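Local coordinates for trimethylamine-N-oxide reductase (Haemophilus influenzae, PDB 7L5I), which probably reduces N- and S-oxides such as trimethylamine N-oxide at a molybdenum centre carried by two molybdopterin guanine dinucleotide cofactors, at residues 291-294 against 295-299; 300-303 against 304-307; 337-341 against 342-346. One frame throughout, in Å; residues are numbered along the deposited sequence.

Contact 1. Residues 291-294 against 295-299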
ATOM      1  N   ASP A 291     -18.097 -11.385  30.487  1.00 21.26           N
ATOM      2  CA  ASP A 291     -17.542 -10.418  31.430  1.00 25.46           C
ATOM      3  C   ASP A 291     -16.711  -9.372  30.705  1.00 21.27           C
ATOM      4  O   ASP A 291     -16.836  -8.166  30.956  1.00 21.86           O
ATOM      5  CB  ASP A 291     -16.669 -11.131  32.462  1.00 31.82           C
ATOM      6  CG  ASP A 291     -17.463 -12.031  33.384  1.00 54.08           C
ATOM      7  OD1 ASP A 291     -18.638 -11.706  33.652  1.00 47.88           O
ATOM      8  OD2 ASP A 291     -16.906 -13.055  33.843  1.00 63.89           O
ATOM      9  N   PHE A 292     -15.849  -9.826  29.800  1.00 19.47           N
ATOM     10  CA  PHE A 292     -15.088  -8.899  28.974  1.00 16.19           C
ATOM     11  C   PHE A 292     -16.016  -7.976  28.190  1.00 16.69           C
ATOM     12  O   PHE A 292     -15.817  -6.755  28.152  1.00 16.67           O
ATOM     13  CB  PHE A 292     -14.158  -9.649  28.018  1.00 17.42           C
ATOM     14  CG  PHE A 292     -13.309  -8.735  27.198  1.00 14.84           C
ATOM     15  CD1 PHE A 292     -13.786  -8.181  26.047  1.00 16.25           C
ATOM     16  CD2 PHE A 292     -12.039  -8.381  27.623  1.00 20.07           C
ATOM     17  CE1 PHE A 292     -13.046  -7.298  25.305  1.00 18.32           C
ATOM     18  CE2 PHE A 292     -11.281  -7.495  26.878  1.00 17.28           C
ATOM     19  CZ  PHE A 292     -11.800  -6.950  25.708  1.00 16.62           C
ATOM     20  N   LEU A 293     -17.045  -8.538  27.547  1.00 14.06           N
ATOM     21  CA  LEU A 293     -17.887  -7.721  26.687  1.00 14.71           C
ATOM     22  C   LEU A 293     -18.584  -6.624  27.484  1.00 18.87           C
ATOM     23  O   LEU A 293     -18.676  -5.479  27.033  1.00 16.83           O
ATOM     24  CB  LEU A 293     -18.896  -8.601  25.966  1.00 14.94           C
ATOM     25  CG  LEU A 293     -18.271  -9.499  24.895  1.00 15.77           C
ATOM     26  CD1 LEU A 293     -19.178 -10.644  24.545  1.00 15.88           C
ATOM     27  CD2 LEU A 293     -17.971  -8.691  23.638  1.00 16.60           C
ATOM     28  N   LYS A 294     -19.045  -6.942  28.692  1.00 18.58           N
ATOM     29  CA  LYS A 294     -19.730  -5.942  29.495  1.00 19.14           C
ATOM     30  C   LYS A 294     -18.782  -4.834  29.945  1.00 19.30           C
ATOM     31  O   LYS A 294     -19.152  -3.664  29.961  1.00 20.10           O
ATOM     32  CB  LYS A 294     -20.364  -6.597  30.719  1.00 21.74           C
ATOM     33  CG  LYS A 294     -21.036  -5.589  31.627  1.00 29.61           C
ATOM     34  CD  LYS A 294     -21.870  -6.248  32.711  1.00 44.53           C
ATOM     35  CE  LYS A 294     -22.828  -5.233  33.337  1.00 56.09           C
ATOM     36  NZ  LYS A 294     -23.380  -5.697  34.643  1.00 68.49           N
ATOM     37  N   LYS A 295     -17.556  -5.201  30.313  1.00 15.97           N
ATOM     38  CA  LYS A 295     -16.634  -4.276  30.949  1.00 16.83           C
ATOM     39  C   LYS A 295     -15.879  -3.425  29.936  1.00 19.16           C
ATOM     40  O   LYS A 295     -15.551  -2.275  30.234  1.00 15.75           O
ATOM     41  CB  LYS A 295     -15.652  -5.071  31.798  1.00 15.80           C
ATOM     42  CG  LYS A 295     -14.668  -4.248  32.608  1.00 21.33           C
ATOM     43  CD  LYS A 295     -13.861  -5.145  33.555  1.00 26.77           C
ATOM     44  CE  LYS A 295     -12.872  -4.314  34.365  1.00 32.94           C
ATOM     45  NZ  LYS A 295     -11.818  -5.125  35.029  1.00 32.96           N
ATOM     46  N   TYR A 296     -15.610  -3.950  28.740  1.00 13.64           N
ATOM     47  CA  TYR A 296     -14.677  -3.309  27.814  1.00 11.53           C
ATOM     48  C   TYR A 296     -15.285  -2.918  26.476  1.00 14.90           C
ATOM     49  O   TYR A 296     -14.578  -2.326  25.637  1.00 13.51           O
ATOM     50  CB  TYR A 296     -13.481  -4.244  27.571  1.00 14.00           C
ATOM     51  CG  TYR A 296     -12.665  -4.578  28.797  1.00 13.92           C
ATOM     52  CD1 TYR A 296     -11.691  -3.707  29.287  1.00 13.13           C
ATOM     53  CD2 TYR A 296     -12.869  -5.774  29.476  1.00 17.57           C
ATOM     54  CE1 TYR A 296     -10.947  -4.035  30.401  1.00 14.73           C
ATOM     55  CE2 TYR A 296     -12.129  -6.113  30.574  1.00 18.83           C
ATOM     56  CZ  TYR A 296     -11.175  -5.236  31.049  1.00 16.59           C
ATOM     57  OH  TYR A 296     -10.440  -5.598  32.158  1.00 18.05           O
ATOM     58  N   THR A 297     -16.565  -3.212  26.241  1.00 14.51           N
ATOM     59  CA  THR A 297     -17.193  -2.861  24.982  1.00 14.48           C
ATOM     60  C   THR A 297     -18.494  -2.112  25.221  1.00 15.95           C
ATOM     61  O   THR A 297     -19.062  -2.125  26.320  1.00 16.79           O
ATOM     62  CB  THR A 297     -17.473  -4.087  24.092  1.00 14.49           C
ATOM     63  OG1 THR A 297     -18.652  -4.779  24.560  1.00 18.18           O
ATOM     64  CG2 THR A 297     -16.289  -5.032  24.083  1.00 17.29           C
ATOM     65  N   SER A 298     -18.936  -1.434  24.176  1.00 14.72           N
ATOM     66  CA  SER A 298     -20.207  -0.723  24.148  1.00 16.91           C
ATOM     67  C   SER A 298     -21.027  -1.276  22.994  1.00 17.87           C
ATOM     68  O   SER A 298     -20.535  -1.367  21.866  1.00 16.43           O
ATOM     69  CB  SER A 298     -20.000   0.782  23.989  1.00 19.55           C
ATOM     70  OG  SER A 298     -21.241   1.468  24.014  1.00 28.50           O
ATOM     71  N   GLY A 299     -22.254  -1.694  23.287  1.00 17.33           N
ATOM     72  CA  GLY A 299     -23.179  -2.069  22.247  1.00 17.68           C
ATOM     73  C   GLY A 299     -23.213  -3.535  21.881  1.00 19.14           C
ATOM     74  O   GLY A 299     -23.816  -3.881  20.858  1.00 21.09           O
TER
HETATM   75  O   HOH W   1     -21.378  -2.799  28.332  1.00 34.44           O

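Contact 2. Residues 300-303 against 304-307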
ATOM      1  N   TYR A 300     -22.578  -4.411  22.666  1.00 16.79           N
ATOM      2  CA  TYR A 300     -22.556  -5.819  22.301  1.00 16.43           C
ATOM      3  C   TYR A 300     -23.972  -6.394  22.226  1.00 18.68           C
ATOM      4  O   TYR A 300     -24.280  -7.194  21.334  1.00 20.24           O
ATOM      5  CB  TYR A 300     -21.717  -6.655  23.274  1.00 17.92           C
ATOM      6  CG  TYR A 300     -21.918  -8.127  22.969  1.00 18.93           C
ATOM      7  CD1 TYR A 300     -21.325  -8.706  21.844  1.00 19.17           C
ATOM      8  CD2 TYR A 300     -22.782  -8.909  23.728  1.00 20.54           C
ATOM      9  CE1 TYR A 300     -21.565 -10.034  21.510  1.00 18.70           C
ATOM     10  CE2 TYR A 300     -23.012 -10.235  23.404  1.00 19.54           C
ATOM     11  CZ  TYR A 300     -22.395 -10.794  22.303  1.00 20.82           C
ATOM     12  OH  TYR A 300     -22.619 -12.122  21.962  1.00 20.97           O
ATOM     13  N   ALA A 301     -24.857  -5.995  23.143  1.00 19.76           N
ATOM     14  CA  ALA A 301     -26.186  -6.618  23.159  1.00 19.79           C
ATOM     15  C   ALA A 301     -26.984  -6.286  21.902  1.00 20.91           C
ATOM     16  O   ALA A 301     -27.725  -7.136  21.390  1.00 23.39           O
ATOM     17  CB  ALA A 301     -26.969  -6.181  24.399  1.00 23.80           C
ATOM     18  N   LYS A 302     -26.865  -5.058  21.396  1.00 18.88           N
ATOM     19  CA  LYS A 302     -27.535  -4.703  20.149  1.00 22.02           C
ATOM     20  C   LYS A 302     -26.972  -5.500  18.986  1.00 22.61           C
ATOM     21  O   LYS A 302     -27.719  -5.966  18.119  1.00 22.35           O
ATOM     22  CB  LYS A 302     -27.407  -3.202  19.889  1.00 27.21           C
ATOM     23  CG  LYS A 302     -28.305  -2.713  18.769  1.00 34.33           C
ATOM     24  CD  LYS A 302     -29.469  -1.916  19.324  1.00 50.49           C
ATOM     25  CE  LYS A 302     -30.682  -1.922  18.403  1.00 61.12           C
ATOM     26  NZ  LYS A 302     -31.774  -2.793  18.942  1.00 68.98           N
ATOM     27  N   PHE A 303     -25.652  -5.701  18.963  1.00 19.34           N
ATOM     28  CA  PHE A 303     -25.056  -6.532  17.926  1.00 18.27           C
ATOM     29  C   PHE A 303     -25.529  -7.976  18.033  1.00 19.42           C
ATOM     30  O   PHE A 303     -25.768  -8.642  17.018  1.00 20.81           O
ATOM     31  CB  PHE A 303     -23.525  -6.460  18.021  1.00 18.42           C
ATOM     32  CG  PHE A 303     -22.822  -7.420  17.124  1.00 14.98           C
ATOM     33  CD1 PHE A 303     -22.804  -7.216  15.759  1.00 15.81           C
ATOM     34  CD2 PHE A 303     -22.165  -8.508  17.635  1.00 14.65           C
ATOM     35  CE1 PHE A 303     -22.155  -8.095  14.931  1.00 15.90           C
ATOM     36  CE2 PHE A 303     -21.536  -9.416  16.804  1.00 19.08           C
ATOM     37  CZ  PHE A 303     -21.524  -9.194  15.448  1.00 16.94           C
ATOM     38  N   GLU A 304     -25.631  -8.498  19.256  1.00 19.41           N
ATOM     39  CA  GLU A 304     -26.005  -9.894  19.415  1.00 21.57           C
ATOM     40  C   GLU A 304     -27.404 -10.157  18.865  1.00 21.27           C
ATOM     41  O   GLU A 304     -27.674 -11.254  18.369  1.00 20.90           O
ATOM     42  CB  GLU A 304     -25.923 -10.308  20.884  1.00 21.91           C
ATOM     43  CG  GLU A 304     -25.872 -11.821  21.062  1.00 22.34           C
ATOM     44  CD  GLU A 304     -25.949 -12.270  22.519  1.00 32.51           C
ATOM     45  OE1 GLU A 304     -27.038 -12.129  23.109  1.00 38.58           O
ATOM     46  OE2 GLU A 304     -24.929 -12.769  23.073  1.00 24.73           O
ATOM     47  N   GLU A 305     -28.294  -9.170  18.931  1.00 19.74           N
ATOM     48  CA  GLU A 305     -29.618  -9.337  18.339  1.00 22.85           C
ATOM     49  C   GLU A 305     -29.524  -9.569  16.836  1.00 23.51           C
ATOM     50  O   GLU A 305     -30.323 -10.309  16.257  1.00 24.63           O
ATOM     51  CB  GLU A 305     -30.483  -8.109  18.601  1.00 30.69           C
ATOM     52  CG  GLU A 305     -30.891  -7.909  20.034  1.00 33.37           C
ATOM     53  CD  GLU A 305     -31.985  -6.869  20.172  1.00 59.68           C
ATOM     54  OE1 GLU A 305     -31.840  -5.766  19.593  1.00 56.05           O
ATOM     55  OE2 GLU A 305     -32.999  -7.164  20.842  1.00 81.60           O
ATOM     56  N   TYR A 306     -28.581  -8.899  16.177  1.00 22.41           N
ATOM     57  CA  TYR A 306     -28.349  -9.139  14.753  1.00 24.58           C
ATOM     58  C   TYR A 306     -27.747 -10.517  14.541  1.00 19.58           C
ATOM     59  O   TYR A 306     -28.168 -11.282  13.664  1.00 20.06           O
ATOM     60  CB  TYR A 306     -27.421  -8.049  14.201  1.00 21.37           C
ATOM     61  CG  TYR A 306     -26.885  -8.310  12.807  1.00 18.59           C
ATOM     62  CD1 TYR A 306     -27.680  -8.103  11.687  1.00 20.14           C
ATOM     63  CD2 TYR A 306     -25.564  -8.700  12.607  1.00 20.26           C
ATOM     64  CE1 TYR A 306     -27.190  -8.317  10.403  1.00 22.25           C
ATOM     65  CE2 TYR A 306     -25.071  -8.923  11.322  1.00 21.56           C
ATOM     66  CZ  TYR A 306     -25.886  -8.712  10.231  1.00 21.99           C
ATOM     67  OH  TYR A 306     -25.404  -8.918   8.973  1.00 22.06           O
ATOM     68  N   LEU A 307     -26.755 -10.855  15.353  1.00 17.66           N
ATOM     69  CA  LEU A 307     -26.074 -12.133  15.238  1.00 17.08           C
ATOM     70  C   LEU A 307     -27.036 -13.296  15.401  1.00 20.90           C
ATOM     71  O   LEU A 307     -26.884 -14.332  14.744  1.00 20.49           O
ATOM     72  CB  LEU A 307     -24.981 -12.202  16.303  1.00 21.11           C
ATOM     73  CG  LEU A 307     -23.999 -13.352  16.253  1.00 21.32           C
ATOM     74  CD1 LEU A 307     -23.100 -13.237  15.037  1.00 18.28           C
ATOM     75  CD2 LEU A 307     -23.176 -13.319  17.535  1.00 21.74           C
TER

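Contact 3. Residues 337-341 against 342-346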
ATOM      1  N   ALA A 337     -14.045 -22.887  18.213  1.00 17.40           N
ATOM      2  CA  ALA A 337     -13.669 -23.595  19.432  1.00 18.06           C
ATOM      3  C   ALA A 337     -12.188 -23.431  19.716  1.00 21.55           C
ATOM      4  O   ALA A 337     -11.783 -23.230  20.864  1.00 22.40           O
ATOM      5  CB  ALA A 337     -14.021 -25.083  19.302  1.00 21.01           C
ATOM      6  N   ASP A 338     -11.364 -23.503  18.673  1.00 16.59           N
ATOM      7  CA  ASP A 338      -9.927 -23.419  18.858  1.00 18.75           C
ATOM      8  C   ASP A 338      -9.507 -22.005  19.238  1.00 18.40           C
ATOM      9  O   ASP A 338      -8.654 -21.834  20.109  1.00 17.74           O
ATOM     10  CB  ASP A 338      -9.207 -23.877  17.602  1.00 21.71           C
ATOM     11  CG  ASP A 338      -9.424 -25.371  17.315  1.00 37.39           C
ATOM     12  OD1 ASP A 338      -9.977 -26.071  18.190  1.00 38.01           O
ATOM     13  OD2 ASP A 338      -9.047 -25.841  16.216  1.00 31.86           O
ATOM     14  N   PHE A 339     -10.099 -20.986  18.609  1.00 17.52           N
ATOM     15  CA  PHE A 339      -9.725 -19.616  18.950  1.00 16.39           C
ATOM     16  C   PHE A 339     -10.007 -19.333  20.423  1.00 17.49           C
ATOM     17  O   PHE A 339      -9.280 -18.574  21.073  1.00 19.11           O
ATOM     18  CB  PHE A 339     -10.501 -18.590  18.118  1.00 17.21           C
ATOM     19  CG  PHE A 339     -10.193 -18.586  16.643  1.00 15.95           C
ATOM     20  CD1 PHE A 339      -9.186 -19.356  16.105  1.00 19.31           C
ATOM     21  CD2 PHE A 339     -10.940 -17.788  15.805  1.00 19.82           C
ATOM     22  CE1 PHE A 339      -8.934 -19.334  14.720  1.00 17.77           C
ATOM     23  CE2 PHE A 339     -10.690 -17.748  14.438  1.00 19.65           C
ATOM     24  CZ  PHE A 339      -9.683 -18.516  13.908  1.00 16.30           C
ATOM     25  N   ALA A 340     -11.115 -19.875  20.950  1.00 16.58           N
ATOM     26  CA  ALA A 340     -11.509 -19.612  22.327  1.00 19.77           C
ATOM     27  C   ALA A 340     -10.764 -20.497  23.322  1.00 21.80           C
ATOM     28  O   ALA A 340     -10.567 -20.100  24.478  1.00 22.68           O
ATOM     29  CB  ALA A 340     -13.022 -19.828  22.503  1.00 20.24           C
ATOM     30  N   SER A 341     -10.330 -21.672  22.899  1.00 22.16           N
ATOM     31  CA  SER A 341      -9.702 -22.614  23.806  1.00 22.47           C
ATOM     32  C   SER A 341      -8.237 -22.308  24.030  1.00 23.14           C
ATOM     33  O   SER A 341      -7.685 -22.699  25.058  1.00 23.18           O
ATOM     34  CB  SER A 341      -9.846 -24.031  23.245  1.00 25.84           C
ATOM     35  OG  SER A 341      -9.037 -24.166  22.099  1.00 41.82           O
ATOM     36  N   LYS A 342      -7.602 -21.630  23.084  1.00 19.92           N
ATOM     37  CA  LYS A 342      -6.177 -21.381  23.079  1.00 21.65           C
ATOM     38  C   LYS A 342      -5.955 -19.873  23.080  1.00 17.84           C
ATOM     39  O   LYS A 342      -6.842 -19.107  22.724  1.00 23.08           O
ATOM     40  CB  LYS A 342      -5.507 -21.993  21.839  1.00 24.16           C
ATOM     41  CG  LYS A 342      -5.786 -23.460  21.587  1.00 30.87           C
ATOM     42  CD  LYS A 342      -5.267 -24.353  22.699  1.00 35.83           C
ATOM     43  CE  LYS A 342      -3.748 -24.372  22.786  1.00 48.58           C
ATOM     44  NZ  LYS A 342      -3.249 -25.264  23.883  1.00 63.81           N
ATOM     45  N   ARG A 343      -4.761 -19.460  23.494  1.00 13.40           N
ATOM     46  CA  ARG A 343      -4.369 -18.053  23.390  1.00 15.04           C
ATOM     47  C   ARG A 343      -4.097 -17.740  21.924  1.00 15.75           C
ATOM     48  O   ARG A 343      -3.166 -18.297  21.329  1.00 16.92           O
ATOM     49  CB  ARG A 343      -3.148 -17.785  24.257  1.00 17.92           C
ATOM     50  CG  ARG A 343      -2.672 -16.338  24.276  1.00 18.96           C
ATOM     51  CD  ARG A 343      -3.709 -15.370  24.860  1.00 17.39           C
ATOM     52  NE  ARG A 343      -4.208 -15.808  26.162  1.00 20.96           N
ATOM     53  CZ  ARG A 343      -3.559 -15.660  27.312  1.00 20.71           C
ATOM     54  NH1 ARG A 343      -2.374 -15.063  27.367  1.00 22.01           N
ATOM     55  NH2 ARG A 343      -4.113 -16.107  28.430  1.00 27.23           N
ATOM     56  N   THR A 344      -4.914 -16.858  21.345  1.00 16.55           N
ATOM     57  CA  THR A 344      -4.987 -16.634  19.904  1.00 15.43           C
ATOM     58  C   THR A 344      -4.767 -15.161  19.572  1.00 17.96           C
ATOM     59  O   THR A 344      -5.380 -14.284  20.186  1.00 16.11           O
ATOM     60  CB  THR A 344      -6.357 -17.083  19.404  1.00 17.46           C
ATOM     61  OG1 THR A 344      -6.481 -18.496  19.652  1.00 20.74           O
ATOM     62  CG2 THR A 344      -6.546 -16.831  17.904  1.00 18.45           C
ATOM     63  N   MET A 345      -3.884 -14.906  18.600  1.00 14.80           N
ATOM     64  CA  MET A 345      -3.681 -13.570  18.038  1.00 15.79           C
ATOM     65  C   MET A 345      -4.261 -13.528  16.635  1.00 13.75           C
ATOM     66  O   MET A 345      -3.795 -14.242  15.736  1.00 13.74           O
ATOM     67  CB  MET A 345      -2.196 -13.199  18.011  1.00 15.56           C
ATOM     68  CG  MET A 345      -1.904 -11.818  17.400  1.00 14.19           C
ATOM     69  SD  MET A 345      -2.688 -10.427  18.234  1.00 17.93           S
ATOM     70  CE  MET A 345      -1.617 -10.250  19.639  1.00 21.15           C
ATOM     71  N   LEU A 346      -5.252 -12.662  16.431  1.00 14.19           N
ATOM     72  CA  LEU A 346      -5.852 -12.450  15.112  1.00 14.98           C
ATOM     73  C   LEU A 346      -5.085 -11.345  14.374  1.00 16.19           C
ATOM     74  O   LEU A 346      -5.221 -10.173  14.702  1.00 16.49           O
ATOM     75  CB  LEU A 346      -7.319 -12.074  15.246  1.00 14.94           C
ATOM     76  CG  LEU A 346      -8.231 -13.060  15.963  1.00 14.58           C
ATOM     77  CD1 LEU A 346      -9.627 -12.522  16.050  1.00 17.23           C
ATOM     78  CD2 LEU A 346      -8.261 -14.388  15.254  1.00 19.40           C
TER

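Contact 1. Residues 291-294 against 295-299
The rings of Phe292 and Tyr296, one helical turn apart, form an offset stack with centroids 4.6 Å apart and planes inclined by 26°. Over one face of the Phe292 ring, towards its rim, Tyr296 CD2 stands 3.3 Å above the plane, and Tyr296 CB adds a CH-pi contact, 3.9 Å from the centroid of the Phe292 ring. The Tyr296 ring is used differently: Lys295 CG lies over one of its faces, while Phe292 CA is in plane at its edge. With CG anti to the backbone N (chi1 -177°), Phe292 swings its ring alongside the next turn, where Tyr296 can lie over it. An aromatic pair suits this buried flank: Phe292 lies against Ser370 and Ile375, Tyr296 against Phe615 and Pro619. The phenol OH is hydrogen-bonded to Arg616 O, with a weak bond from Lys295 NZ.

At the end of the helix, Thr297 is the first residue to leave helical backbone angles. Its OG1 donates to Leu293 O over 2.6 Å, and its N donates to the same Leu293 O over 3.2 Å, from well above the carbonyl plane. Thr297 CG2 meanwhile rests against Leu293 CD2 at 4.1 Å. Leu293 O is thus gripped by two donors of one residue. The hydroxyl probably compensates for the amide's oblique approach, giving the carbonyl a second donor where Thr297 opens strand 297-298.

Contact 2. Residues 300-303 against 304-307
Glu304 N donates to Tyr300 O over 2.8 Å and Leu307 N to Phe303 O over 2.9 Å, the repeat of a regular alpha-helix, so residues three and four apart bring their side chains together on common flanks. On one flank Tyr300 OH donates a hydrogen bond to Glu304 OE2 over 2.6 Å. The oxygen is met on its anti side, 20° out of the carboxylate plane, and ring and carboxylate stand nearly perpendicular, at 82°. Glu304 CB also makes an off-centre CH-pi contact with the Tyr300 ring. The long, extended glutamate chain, its CG anti to the backbone N, is what lets the carboxylate reach the end of a tyrosine a turn earlier.

On a more exposed flank Lys302 bends at chi2 and chi4 to bring NZ within 3.0 Å of Glu305 OE1, a salt bridge in which NZ meets the oxygen nearly along its C-O axis. Phe303 turns inward, against Leu276 and Met364, and its ring is also touched from its own helix: Phe303 CE1 lies 4.2 Å from Tyr306 CD2, and Phe303 CE2 lies 4.3 Å from Leu307 CD2. Tyr306 sends its hydroxyl away to Trp652 N. Phe303 and Leu307 thus face helices 271-284 and 359-372, while Lys302 is exposed and the partly exposed Glu304 and Glu305 find donors within the helix; the short phenol bond probably helps to keep Glu304 in its anionic form.

Contact 3. Residues 337-341 against 342-346
Asp338 offers its carbonyl O to Lys342 N over 3.2 Å, the last helical bond before the chain straightens, while its carboxylate forms a salt bridge with Arg244. Phe339 comes next and carries the apolar part: its CE2 lies 4.2 Å from Leu346 CD2, and its CD1 lies 4.1 Å from Thr344 CG2. The same side chain is about 11 Å from a bound molybdopterin guanine dinucleotide. Phe339 O is 3.1 Å from Thr344 OG1, which is also 3.2 Å from Lys342 O; which of the two the hydroxyl serves is not fixed, and Gln374 NE2 donates to each carbonyl. With OG1 anti to its carbonyl carbon (chi1 -62°), Thr344 can present oxygen to the helix end and methyl to the ring, a double role that suits threonine. Ser341 closes the helix; its OG is 3.1 Å from Asp338 O and also touches Lys342 CG, and Ser341 and Lys342 are both exposed. With Phe339 packed between helix and sheet, helix 329-341 runs into strand 344-348 of a parallel sheet ordered 3-2-1-4-5, an alpha-to-beta connection of a Rossmann-like layer.

How the contacts relate
Following the chain from its N terminus, contact 1 closes the end of helix 290-296 and leads through strand 297-298, paired with strand 631-632, to Gly299, the N-cap of helix 300-307, whose turns make contact 2. These two adjoin: Leu293 CD2 packs 3.8 Å from Tyr300 CD1, and both sites rest on helix 359-372. Contact 3 follows later, where helix 329-341 gives way to strand 344-348; its centre is about 19 Å from that of contact 1 and 22 Å from that of contact 2. All three are local and in series, so none nests or crosses. Helix 359-372 also borders contact 3, giving the three sites a shared neighbour beside the parallel sheet.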